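PDB 2E9Q: 11S globulin subunit beta from Cucurbita maxima, which serves as a seed storage globulin of pumpkin, a nutrient reservoir built from two cupin domains and assembled into hexamers. Local coordinates for residues 82-87 against 165-170; 86-91 against 156-161; 96-101 against 137-142. All coordinates share one frame; numbering follows the deposited sequence.

Interaction 1. Residues 82-87 against 165-170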
ATOM      1  N   ASN A  82       2.049  -8.735  15.042  1.00 43.01           N
ATOM      2  CA  ASN A  82       2.142  -8.449  13.616  1.00 41.07           C
ATOM      3  C   ASN A  82       1.657  -7.063  13.235  1.00 38.96           C
ATOM      4  O   ASN A  82       1.725  -6.684  12.077  1.00 44.31           O
ATOM      5  CB  ASN A  82       1.348  -9.498  12.830  1.00 43.86           C
ATOM      6  CG  ASN A  82      -0.147  -9.470  13.151  1.00 48.81           C
ATOM      7  OD1 ASN A  82      -0.550  -9.185  14.280  1.00 48.34           O
ATOM      8  ND2 ASN A  82      -0.969  -9.786  12.160  1.00 44.20           N
ATOM      9  N   ALA A  83       1.176  -6.304  14.209  1.00 39.66           N
ATOM     10  CA  ALA A  83       0.669  -4.969  13.940  1.00 50.10           C
ATOM     11  C   ALA A  83       1.288  -3.920  14.857  1.00 45.72           C
ATOM     12  O   ALA A  83       1.625  -4.212  15.999  1.00 43.59           O
ATOM     13  CB  ALA A  83      -0.852  -4.959  14.093  1.00 46.51           C
ATOM     14  N   PRO A  84       1.452  -2.683  14.356  1.00 45.47           N
ATOM     15  CA  PRO A  84       2.027  -1.582  15.139  1.00 36.21           C
ATOM     16  C   PRO A  84       1.002  -1.181  16.203  1.00 43.18           C
ATOM     17  O   PRO A  84      -0.218  -1.307  15.989  1.00 34.16           O
ATOM     18  CB  PRO A  84       2.194  -0.461  14.113  1.00 46.20           C
ATOM     19  CG  PRO A  84       2.091  -1.142  12.782  1.00 49.48           C
ATOM     20  CD  PRO A  84       1.083  -2.220  13.010  1.00 43.62           C
ATOM     21  N   LYS A  85       1.489  -0.672  17.330  1.00 37.55           N
ATOM     22  CA  LYS A  85       0.608  -0.269  18.410  1.00 36.44           C
ATOM     23  C   LYS A  85       0.972   1.052  19.055  1.00 41.84           C
ATOM     24  O   LYS A  85       2.139   1.466  19.088  1.00 43.83           O
ATOM     25  CB  LYS A  85       0.610  -1.323  19.526  1.00 39.23           C
ATOM     26  CG  LYS A  85       0.004  -2.666  19.176  1.00 41.38           C
ATOM     27  CD  LYS A  85       0.315  -3.666  20.283  1.00 45.73           C
ATOM     28  CE  LYS A  85      -0.301  -5.027  20.009  1.00 49.66           C
ATOM     29  NZ  LYS A  85      -0.140  -5.945  21.174  1.00 44.12           N
ATOM     30  N   LEU A  86      -0.053   1.698  19.579  1.00 33.25           N
ATOM     31  CA  LEU A  86       0.087   2.923  20.311  1.00 34.61           C
ATOM     32  C   LEU A  86      -0.576   2.512  21.613  1.00 41.70           C
ATOM     33  O   LEU A  86      -1.547   1.745  21.608  1.00 38.85           O
ATOM     34  CB  LEU A  86      -0.677   4.052  19.639  1.00 38.50           C
ATOM     35  CG  LEU A  86       0.147   5.170  19.002  1.00 43.89           C
ATOM     36  CD1 LEU A  86       1.515   4.702  18.544  1.00 35.90           C
ATOM     37  CD2 LEU A  86      -0.660   5.728  17.867  1.00 39.16           C
ATOM     38  N   ILE A  87      -0.045   2.999  22.724  1.00 41.45           N
ATOM     39  CA  ILE A  87      -0.584   2.652  24.027  1.00 42.28           C
ATOM     40  C   ILE A  87      -0.699   3.895  24.863  1.00 48.64           C
ATOM     41  O   ILE A  87       0.309   4.531  25.182  1.00 48.96           O
ATOM     42  CB  ILE A  87       0.335   1.664  24.744  1.00 34.45           C
ATOM     43  CG1 ILE A  87       0.388   0.358  23.959  1.00 40.34           C
ATOM     44  CG2 ILE A  87      -0.136   1.451  26.163  1.00 43.07           C
ATOM     45  CD1 ILE A  87       1.236  -0.729  24.597  1.00 38.38           C
ATOM     46  N   ASN A 165      -2.102  -2.101   8.518  1.00 57.63           N
ATOM     47  CA  ASN A 165      -0.917  -1.274   8.506  1.00 50.43           C
ATOM     48  C   ASN A 165       0.087  -1.888   7.546  1.00 47.98           C
ATOM     49  O   ASN A 165       0.239  -3.111   7.487  1.00 41.39           O
ATOM     50  CB  ASN A 165      -0.323  -1.187   9.914  1.00 50.52           C
ATOM     51  CG  ASN A 165       0.838  -0.209  10.001  1.00 50.88           C
ATOM     52  OD1 ASN A 165       1.959  -0.510   9.590  1.00 49.30           O
ATOM     53  ND2 ASN A 165       0.565   0.976  10.527  1.00 53.49           N
ATOM     54  N   VAL A 166       0.764  -1.029   6.791  1.00 46.41           N
ATOM     55  CA  VAL A 166       1.765  -1.480   5.834  1.00 52.81           C
ATOM     56  C   VAL A 166       2.717  -2.525   6.452  1.00 50.40           C
ATOM     57  O   VAL A 166       3.129  -3.477   5.781  1.00 48.17           O
ATOM     58  CB  VAL A 166       2.579  -0.274   5.294  1.00 49.04           C
ATOM     59  CG1 VAL A 166       3.352   0.385   6.428  1.00 57.70           C
ATOM     60  CG2 VAL A 166       3.521  -0.730   4.189  1.00 56.51           C
ATOM     61  N   ALA A 167       3.038  -2.358   7.735  1.00 51.07           N
ATOM     62  CA  ALA A 167       3.949  -3.269   8.433  1.00 48.35           C
ATOM     63  C   ALA A 167       3.429  -4.702   8.584  1.00 54.59           C
ATOM     64  O   ALA A 167       4.215  -5.631   8.757  1.00 49.42           O
ATOM     65  CB  ALA A 167       4.304  -2.700   9.811  1.00 50.94           C
ATOM     66  N   ASN A 168       2.117  -4.891   8.520  1.00 51.57           N
ATOM     67  CA  ASN A 168       1.556  -6.241   8.652  1.00 52.25           C
ATOM     68  C   ASN A 168       1.328  -6.857   7.278  1.00 40.37           C
ATOM     69  O   ASN A 168       0.506  -6.377   6.508  1.00 50.40           O
ATOM     70  CB  ASN A 168       0.251  -6.183   9.455  1.00 45.60           C
ATOM     71  CG  ASN A 168      -0.534  -7.480   9.413  1.00 50.07           C
ATOM     72  OD1 ASN A 168       0.026  -8.567   9.287  1.00 42.56           O
ATOM     73  ND2 ASN A 168      -1.851  -7.363   9.539  1.00 43.26           N
ATOM     74  N   GLN A 169       2.061  -7.921   6.973  1.00 40.59           N
ATOM     75  CA  GLN A 169       1.935  -8.574   5.676  1.00 47.98           C
ATOM     76  C   GLN A 169       1.134  -9.871   5.722  1.00 50.88           C
ATOM     77  O   GLN A 169       1.048 -10.579   4.719  1.00 42.91           O
ATOM     78  CB  GLN A 169       3.316  -8.876   5.090  1.00 44.06           C
ATOM     79  CG  GLN A 169       4.240  -7.667   4.970  1.00 57.54           C
ATOM     80  CD  GLN A 169       5.452  -7.957   4.089  1.00 56.49           C
ATOM     81  OE1 GLN A 169       5.645  -9.088   3.635  1.00 51.22           O
ATOM     82  NE2 GLN A 169       6.273  -6.940   3.848  1.00 49.61           N
ATOM     83  N   ILE A 170       0.560 -10.196   6.877  1.00 42.99           N
ATOM     84  CA  ILE A 170      -0.209 -11.427   6.979  1.00 54.02           C
ATOM     85  C   ILE A 170      -1.662 -11.200   6.570  1.00 55.51           C
ATOM     86  O   ILE A 170      -1.993 -11.252   5.386  1.00 59.58           O
ATOM     87  CB  ILE A 170      -0.169 -11.998   8.406  1.00 51.91           C
ATOM     88  CG1 ILE A 170       1.284 -12.172   8.854  1.00 53.64           C
ATOM     89  CG2 ILE A 170      -0.890 -13.342   8.441  1.00 46.49           C
ATOM     90  CD1 ILE A 170       1.431 -12.482  10.323  1.00 53.00           C
TER

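Interaction 2. Residues 86-91 against 156-161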
ATOM      1  N   LEU A  86      -0.053   1.698  19.579  1.00 33.25           N
ATOM      2  CA  LEU A  86       0.087   2.923  20.311  1.00 34.61           C
ATOM      3  C   LEU A  86      -0.576   2.512  21.613  1.00 41.70           C
ATOM      4  O   LEU A  86      -1.547   1.745  21.608  1.00 38.85           O
ATOM      5  CB  LEU A  86      -0.677   4.052  19.639  1.00 38.50           C
ATOM      6  CG  LEU A  86       0.147   5.170  19.002  1.00 43.89           C
ATOM      7  CD1 LEU A  86       1.515   4.702  18.544  1.00 35.90           C
ATOM      8  CD2 LEU A  86      -0.660   5.728  17.867  1.00 39.16           C
ATOM      9  N   ILE A  87      -0.045   2.999  22.724  1.00 41.45           N
ATOM     10  CA  ILE A  87      -0.584   2.652  24.027  1.00 42.28           C
ATOM     11  C   ILE A  87      -0.699   3.895  24.863  1.00 48.64           C
ATOM     12  O   ILE A  87       0.309   4.531  25.182  1.00 48.96           O
ATOM     13  CB  ILE A  87       0.335   1.664  24.744  1.00 34.45           C
ATOM     14  CG1 ILE A  87       0.388   0.358  23.959  1.00 40.34           C
ATOM     15  CG2 ILE A  87      -0.136   1.451  26.163  1.00 43.07           C
ATOM     16  CD1 ILE A  87       1.236  -0.729  24.597  1.00 38.38           C
ATOM     17  N   PHE A  88      -1.926   4.262  25.206  1.00 38.63           N
ATOM     18  CA  PHE A  88      -2.127   5.435  26.026  1.00 37.56           C
ATOM     19  C   PHE A  88      -2.205   5.002  27.479  1.00 44.01           C
ATOM     20  O   PHE A  88      -2.989   4.118  27.821  1.00 45.30           O
ATOM     21  CB  PHE A  88      -3.407   6.161  25.643  1.00 37.51           C
ATOM     22  CG  PHE A  88      -3.672   7.384  26.466  1.00 43.72           C
ATOM     23  CD1 PHE A  88      -2.899   8.530  26.303  1.00 52.08           C
ATOM     24  CD2 PHE A  88      -4.696   7.396  27.407  1.00 47.08           C
ATOM     25  CE1 PHE A  88      -3.142   9.676  27.061  1.00 43.38           C
ATOM     26  CE2 PHE A  88      -4.948   8.530  28.168  1.00 47.87           C
ATOM     27  CZ  PHE A  88      -4.164   9.678  27.992  1.00 56.04           C
ATOM     28  N   VAL A  89      -1.381   5.622  28.323  1.00 45.04           N
ATOM     29  CA  VAL A  89      -1.347   5.325  29.756  1.00 44.98           C
ATOM     30  C   VAL A  89      -2.431   6.177  30.404  1.00 44.32           C
ATOM     31  O   VAL A  89      -2.235   7.359  30.670  1.00 45.26           O
ATOM     32  CB  VAL A  89       0.041   5.676  30.363  1.00 46.83           C
ATOM     33  CG1 VAL A  89       0.041   5.438  31.863  1.00 45.37           C
ATOM     34  CG2 VAL A  89       1.118   4.832  29.697  1.00 40.47           C
ATOM     35  N   ALA A  90      -3.582   5.562  30.648  1.00 49.51           N
ATOM     36  CA  ALA A  90      -4.721   6.265  31.218  1.00 45.62           C
ATOM     37  C   ALA A  90      -4.588   6.496  32.715  1.00 48.59           C
ATOM     38  O   ALA A  90      -5.145   7.457  33.248  1.00 47.75           O
ATOM     39  CB  ALA A  90      -6.013   5.489  30.916  1.00 41.17           C
ATOM     40  N   GLN A  91      -3.859   5.614  33.392  1.00 48.11           N
ATOM     41  CA  GLN A  91      -3.674   5.738  34.835  1.00 56.75           C
ATOM     42  C   GLN A  91      -2.469   4.948  35.341  1.00 51.86           C
ATOM     43  O   GLN A  91      -2.196   3.839  34.875  1.00 49.13           O
ATOM     44  CB  GLN A  91      -4.937   5.262  35.569  1.00 54.16           C
ATOM     45  CG  GLN A  91      -4.831   5.295  37.092  1.00 66.36           C
ATOM     46  CD  GLN A  91      -5.996   4.590  37.799  1.00 59.36           C
ATOM     47  OE1 GLN A  91      -7.141   5.040  37.750  1.00 59.40           O
ATOM     48  NE2 GLN A  91      -5.697   3.478  38.453  1.00 52.49           N
ATOM     49  N   VAL A 156      -3.514   1.361  34.122  1.00 45.75           N
ATOM     50  CA  VAL A 156      -4.502   1.180  33.047  1.00 42.06           C
ATOM     51  C   VAL A 156      -3.962   1.644  31.682  1.00 44.29           C
ATOM     52  O   VAL A 156      -3.669   2.831  31.482  1.00 44.49           O
ATOM     53  CB  VAL A 156      -5.824   1.945  33.360  1.00 48.14           C
ATOM     54  CG1 VAL A 156      -6.865   1.674  32.279  1.00 39.69           C
ATOM     55  CG2 VAL A 156      -6.367   1.519  34.729  1.00 47.24           C
ATOM     56  N   LEU A 157      -3.855   0.695  30.751  1.00 42.11           N
ATOM     57  CA  LEU A 157      -3.330   0.944  29.409  1.00 41.66           C
ATOM     58  C   LEU A 157      -4.312   0.724  28.256  1.00 49.55           C
ATOM     59  O   LEU A 157      -4.882  -0.366  28.097  1.00 42.49           O
ATOM     60  CB  LEU A 157      -2.128   0.048  29.175  1.00 40.83           C
ATOM     61  CG  LEU A 157      -1.150   0.061  30.347  1.00 42.00           C
ATOM     62  CD1 LEU A 157      -0.170  -1.089  30.220  1.00 39.28           C
ATOM     63  CD2 LEU A 157      -0.453   1.404  30.384  1.00 35.43           C
ATOM     64  N   ILE A 158      -4.480   1.757  27.438  1.00 46.82           N
ATOM     65  CA  ILE A 158      -5.354   1.684  26.280  1.00 38.64           C
ATOM     66  C   ILE A 158      -4.497   1.371  25.046  1.00 41.45           C
ATOM     67  O   ILE A 158      -3.787   2.233  24.531  1.00 39.32           O
ATOM     68  CB  ILE A 158      -6.090   3.014  26.076  1.00 42.69           C
ATOM     69  CG1 ILE A 158      -6.736   3.459  27.395  1.00 39.38           C
ATOM     70  CG2 ILE A 158      -7.133   2.853  24.981  1.00 34.93           C
ATOM     71  CD1 ILE A 158      -7.703   2.434  27.996  1.00 43.82           C
ATOM     72  N   VAL A 159      -4.573   0.126  24.591  1.00 42.66           N
ATOM     73  CA  VAL A 159      -3.806  -0.352  23.451  1.00 37.33           C
ATOM     74  C   VAL A 159      -4.538  -0.336  22.114  1.00 45.23           C
ATOM     75  O   VAL A 159      -5.503  -1.075  21.917  1.00 47.62           O
ATOM     76  CB  VAL A 159      -3.342  -1.788  23.686  1.00 36.14           C
ATOM     77  CG1 VAL A 159      -2.463  -2.256  22.523  1.00 37.40           C
ATOM     78  CG2 VAL A 159      -2.616  -1.885  25.028  1.00 32.53           C
ATOM     79  N   PHE A 160      -4.062   0.503  21.198  1.00 37.91           N
ATOM     80  CA  PHE A 160      -4.622   0.615  19.867  1.00 32.64           C
ATOM     81  C   PHE A 160      -3.695  -0.082  18.871  1.00 43.97           C
ATOM     82  O   PHE A 160      -2.499   0.221  18.787  1.00 38.88           O
ATOM     83  CB  PHE A 160      -4.793   2.081  19.502  1.00 35.66           C
ATOM     84  CG  PHE A 160      -5.197   2.310  18.076  1.00 39.26           C
ATOM     85  CD1 PHE A 160      -4.251   2.678  17.125  1.00 42.43           C
ATOM     86  CD2 PHE A 160      -6.533   2.192  17.688  1.00 44.78           C
ATOM     87  CE1 PHE A 160      -4.627   2.932  15.799  1.00 46.08           C
ATOM     88  CE2 PHE A 160      -6.925   2.444  16.366  1.00 47.43           C
ATOM     89  CZ  PHE A 160      -5.970   2.816  15.418  1.00 46.94           C
ATOM     90  N   ALA A 161      -4.253  -1.038  18.140  1.00 41.05           N
ATOM     91  CA  ALA A 161      -3.504  -1.801  17.153  1.00 39.63           C
ATOM     92  C   ALA A 161      -4.188  -1.669  15.810  1.00 40.30           C
ATOM     93  O   ALA A 161      -5.417  -1.740  15.714  1.00 44.17           O
ATOM     94  CB  ALA A 161      -3.433  -3.264  17.566  1.00 42.78           C
TER

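Interaction 3. Residues 96-101 against 137-142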
ATOM      1  N   ARG A  96       9.053   0.133  31.182  1.00 48.29           N
ATOM      2  CA  ARG A  96       8.891  -0.744  30.036  1.00 45.70           C
ATOM      3  C   ARG A  96      10.252  -1.097  29.451  1.00 58.01           C
ATOM      4  O   ARG A  96      11.248  -0.395  29.670  1.00 59.87           O
ATOM      5  CB  ARG A  96       8.057  -0.039  28.965  1.00 42.99           C
ATOM      6  CG  ARG A  96       8.747   1.194  28.384  1.00 54.02           C
ATOM      7  CD  ARG A  96       7.856   2.064  27.488  1.00 52.85           C
ATOM      8  NE  ARG A  96       7.301   1.332  26.356  1.00 54.98           N
ATOM      9  CZ  ARG A  96       7.229   1.801  25.111  1.00 49.54           C
ATOM     10  NH1 ARG A  96       7.688   3.004  24.814  1.00 46.47           N
ATOM     11  NH2 ARG A  96       6.663   1.068  24.163  1.00 45.25           N
ATOM     12  N   GLY A  97      10.279  -2.185  28.696  1.00 54.01           N
ATOM     13  CA  GLY A  97      11.492  -2.613  28.039  1.00 58.90           C
ATOM     14  C   GLY A  97      11.109  -2.931  26.606  1.00 60.55           C
ATOM     15  O   GLY A  97      10.271  -3.806  26.366  1.00 63.21           O
ATOM     16  N   ILE A  98      11.690  -2.220  25.650  1.00 46.59           N
ATOM     17  CA  ILE A  98      11.375  -2.463  24.255  1.00 53.91           C
ATOM     18  C   ILE A  98      12.634  -2.494  23.402  1.00 66.21           C
ATOM     19  O   ILE A  98      13.207  -1.459  23.062  1.00 69.21           O
ATOM     20  CB  ILE A  98      10.375  -1.411  23.716  1.00 51.48           C
ATOM     21  CG1 ILE A  98      10.127  -1.648  22.229  1.00 50.57           C
ATOM     22  CG2 ILE A  98      10.879  -0.008  23.991  1.00 58.59           C
ATOM     23  CD1 ILE A  98       8.995  -0.809  21.651  1.00 59.49           C
ATOM     24  N   ALA A  99      13.032  -3.711  23.047  1.00 70.17           N
ATOM     25  CA  ALA A  99      14.231  -3.987  22.261  1.00 77.35           C
ATOM     26  C   ALA A  99      14.486  -3.217  20.962  1.00 76.29           C
ATOM     27  O   ALA A  99      15.499  -2.525  20.845  1.00 81.68           O
ATOM     28  CB  ALA A  99      14.305  -5.488  21.975  1.00 71.48           C
ATOM     29  N   ILE A 100      13.575  -3.341  19.998  1.00 68.84           N
ATOM     30  CA  ILE A 100      13.703  -2.724  18.673  1.00 75.78           C
ATOM     31  C   ILE A 100      15.005  -3.182  17.991  1.00 81.18           C
ATOM     32  O   ILE A 100      16.100  -2.700  18.296  1.00 73.90           O
ATOM     33  CB  ILE A 100      13.582  -1.150  18.698  1.00 65.63           C
ATOM     34  CG1 ILE A 100      14.406  -0.536  17.563  1.00 60.47           C
ATOM     35  CG2 ILE A 100      13.958  -0.586  20.046  1.00 73.89           C
ATOM     36  CD1 ILE A 100      13.954  -0.934  16.181  1.00 73.95           C
ATOM     37  N   PRO A 101      14.878  -4.131  17.043  1.00 84.30           N
ATOM     38  CA  PRO A 101      15.923  -4.769  16.235  1.00 81.88           C
ATOM     39  C   PRO A 101      17.037  -3.890  15.689  1.00 85.32           C
ATOM     40  O   PRO A 101      16.823  -2.735  15.309  1.00 83.36           O
ATOM     41  CB  PRO A 101      15.131  -5.455  15.124  1.00 85.18           C
ATOM     42  CG  PRO A 101      13.877  -4.632  15.029  1.00 89.60           C
ATOM     43  CD  PRO A 101      13.553  -4.433  16.477  1.00 88.68           C
ATOM     44  N   LEU A 137       2.711   5.703  24.397  1.00 35.90           N
ATOM     45  CA  LEU A 137       3.849   4.857  24.082  1.00 35.39           C
ATOM     46  C   LEU A 137       3.688   4.263  22.693  1.00 44.76           C
ATOM     47  O   LEU A 137       2.571   4.035  22.227  1.00 39.87           O
ATOM     48  CB  LEU A 137       3.964   3.724  25.112  1.00 36.17           C
ATOM     49  CG  LEU A 137       3.844   4.193  26.568  1.00 38.93           C
ATOM     50  CD1 LEU A 137       3.953   3.013  27.540  1.00 40.00           C
ATOM     51  CD2 LEU A 137       4.945   5.208  26.845  1.00 44.09           C
ATOM     52  N   VAL A 138       4.810   3.996  22.039  1.00 38.15           N
ATOM     53  CA  VAL A 138       4.790   3.418  20.710  1.00 37.37           C
ATOM     54  C   VAL A 138       5.415   2.027  20.744  1.00 42.20           C
ATOM     55  O   VAL A 138       6.380   1.788  21.468  1.00 37.88           O
ATOM     56  CB  VAL A 138       5.582   4.307  19.714  1.00 40.44           C
ATOM     57  CG1 VAL A 138       5.691   3.621  18.341  1.00 33.68           C
ATOM     58  CG2 VAL A 138       4.902   5.661  19.589  1.00 35.36           C
ATOM     59  N   VAL A 139       4.852   1.110  19.968  1.00 37.20           N
ATOM     60  CA  VAL A 139       5.393  -0.233  19.881  1.00 32.17           C
ATOM     61  C   VAL A 139       5.299  -0.670  18.426  1.00 39.71           C
ATOM     62  O   VAL A 139       4.233  -1.067  17.961  1.00 42.03           O
ATOM     63  CB  VAL A 139       4.613  -1.239  20.754  1.00 37.43           C
ATOM     64  CG1 VAL A 139       5.279  -2.605  20.684  1.00 38.46           C
ATOM     65  CG2 VAL A 139       4.554  -0.758  22.188  1.00 46.79           C
ATOM     66  N   PRO A 140       6.416  -0.584  17.674  1.00 45.08           N
ATOM     67  CA  PRO A 140       6.389  -0.990  16.262  1.00 37.98           C
ATOM     68  C   PRO A 140       6.063  -2.468  16.140  1.00 43.45           C
ATOM     69  O   PRO A 140       6.242  -3.235  17.094  1.00 40.52           O
ATOM     70  CB  PRO A 140       7.809  -0.688  15.776  1.00 45.29           C
ATOM     71  CG  PRO A 140       8.255   0.433  16.671  1.00 46.44           C
ATOM     72  CD  PRO A 140       7.723  -0.008  18.030  1.00 46.50           C
ATOM     73  N   ALA A 141       5.601  -2.863  14.961  1.00 39.02           N
ATOM     74  CA  ALA A 141       5.263  -4.250  14.701  1.00 37.56           C
ATOM     75  C   ALA A 141       6.509  -5.146  14.753  1.00 47.45           C
ATOM     76  O   ALA A 141       7.578  -4.758  14.292  1.00 40.11           O
ATOM     77  CB  ALA A 141       4.596  -4.366  13.337  1.00 38.31           C
ATOM     78  N   GLY A 142       6.349  -6.347  15.306  1.00 44.74           N
ATOM     79  CA  GLY A 142       7.452  -7.287  15.406  1.00 43.60           C
ATOM     80  C   GLY A 142       8.397  -7.046  16.576  1.00 43.89           C
ATOM     81  O   GLY A 142       9.343  -7.800  16.794  1.00 43.82           O
TER

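Interaction 1. Residues 82-87 against 165-170
Two Asx turns in the loop 165-170, headed by Asn-165 and Asn-168, lean on Pro-84 and Asn-82, residues that lead into strand 85-91 of the N-terminal cupin domain. The first is closed by Ala-167 N, which donates to Asn-165 OD1 over 2.8 Å in a nearly straight bond. It overlaps a type I beta turn from Asn-165 to Asn-168, whose backbone bond runs from Asn-168 N to Asn-165 O. CG of Asn-165 is set opposite its backbone N (chi1 -174°), which puts the amide beside the carbonyl carbon, on the way to Ala-167. Asn-165 CB comes 3.6 Å from Pro-84 CD. Ala-167 CB adds a second, looser touch, 4.0 Å from Pro-84 CG. The other end of the Asn-165 amide is also engaged, ND2 donating to Val-320 O. Without the amide, as with an alanine here, Ala-167 N would probably lose its acceptor and Val-320 O the ND2 donor, leaving the turn less firmly held.

Asn-82 and Asn-168 lie alongside each other, pointing the same way, their amide planes 70° apart. Asn-82 ND2 reaches Asn-168 OD1 at 3.3 Å, a weak bond bent to 132°. Asn-168 OD1 has a better donor in Ile-170 N, 3.0 Å off and well above the carbonyl plane, which closes the second Asx turn. Asn-82 finds its stronger partners in Arg-175 N and Tyr-173 O, while Asn-168 ND2 serves Asp-171 O and Thr-163 O. Ile-170 CD1 rests 3.9 Å from Asn-82 CB. Next to it, Gln-169 O accepts a bond from His-344 of the second subunit. The asparagines therefore bond mainly within their own turn or to residues beyond the two segments, and what joins 82-87 to 165-170 directly is van der Waals contact plus one weak amide-to-amide hydrogen bond.

Interaction 2. Residues 86-91 against 156-161
Leu-86 and Phe-160 exchange backbone bonds, Phe-160 N to Leu-86 O at 2.8 Å and Leu-86 N to Phe-160 O at 3.0 Å. Two residues further along, Phe-88 and Ile-158 repeat the arrangement: Ile-158 N reaches Phe-88 O at an N-H...O angle of 174°, and Phe-88 N returns the bond to Ile-158 O. The segment axes run antiparallel at 159°. Alternating with these hydrogen-bonded pairs, Ile-87 faces Val-159 and Val-89 faces Leu-157 in non-hydrogen-bonded pairs, and the backbones of all four hydrogen-bond to strands or turns beyond. Ile-87 bonds with Leu-137 and Val-89 with Gly-134 and Asp-135 on one flank, while Leu-157 bonds with His-68 and Val-159 with Ile-66 on the other. Strands 85-91 and 155-162 are thus interior neighbours in a sheet of the N-terminal cupin barrel.

The register slips by one residue at a classic beta bulge, where Ala-90 and Gln-91 both face Val-156. Val-156 O takes Ala-90 N at 2.9 Å, although the N-H is clearly bent, and has a weaker second donor in Gln-91 N at 3.4 Å. Val-156 N in turn donates a hydrogen bond to Gln-91 O. Away from the backbone, the Gln-91 amide donates through NE2 to Asp-154 O.

On the sheet face carrying Ile-87, Val-89, Leu-157 and Val-159, Ile-87 CG1 lies alongside Val-159 CG2 at 3.9 Å. Val-89 and Leu-157 also run side by side; chi1 of Leu-157 (-47°) sets CG beside the backbone N, from where CD2 comes within 3.8 Å of Val-89 CG2. The face carrying Leu-86, Phe-88, Ile-158 and Phe-160 turns to strand 393-400 of the C-terminal cupin domain. There Phe-399 meets the Phe-160 ring with the planes nearly parallel, and Ile-158 CG1 sits at the edge of the Phe-88 ring.

Interaction 3. Residues 96-101 against 137-142
Strands 96-98 and 137-139 run in roughly the same direction, 33° apart, but their axes approach no closer than 9.6 Å, about twice the spacing of paired strands. They belong to the two facing sheets of the N-terminal cupin jelly roll, and side chains from each meet in the space between. Each strand bonds along its backbone to others: Gly-97 with Trp-146 in one sheet, Val-139 with Lys-85 in the other.

Arg-96 bridges most of the gap. Its CG stands between the backbone N and the carbonyl carbon (chi1 65°), and a bend at chi3 (-58°) brings the edge of the guanidinium to Val-138 O. There Arg-96 NH2 donates to Val-138 O at 2.8 Å with an almost straight N-H...O angle. The oxygen lies in the guanidinium plane, whereas the nitrogen sits above the carbonyl plane. A second carbonyl, Leu-286 O, accepts from NH1, so two backbone oxygens fix the rotation of this buried charge.

Hydrocarbon covers both faces of the group. Leu-137 CB is centred over one face, 3.7 Å above the plane, and Ile-98 CG2, from the arginine's own strand, over the other at 4.2 Å. Val-139 CG2 closes in at the rim, near the plane, 3.4 Å from Arg-96 NH2. The loop end of the contact borders another chain, since Gly-142 O is hydrogen-bonded to Tyr-339 OH of the second subunit. Within the chain, the extended side chain of Ile-98 places CD1 at 3.9 Å from Pro-140 CD and 4.2 Å from Val-139 CG1.

Interaction 2 uses strand 85-91, interaction 1 the residues leading into it, and interaction 3 its sheet neighbour 135-139. Interaction 2 lies nearest the centre of the chain and is touched by no other subunit; interactions 1 and 3 are also mostly buried, but farther out, and both border the second subunit. Interaction 2 joins neighbours within one sheet by a ladder of backbone bonds. Interaction 3 spans the space between two sheets, relying on an arginine and apolar side chains, while interaction 1 joins loops through asparagine side chains and a proline. The contacts adjoin: Leu-86 CD1 lies 3.7 Å from Val-138 CG2, between interactions 2 and 3, and Lys-85 CG meets Ala-161 CB at 3.8 Å, between interactions 1 and 2.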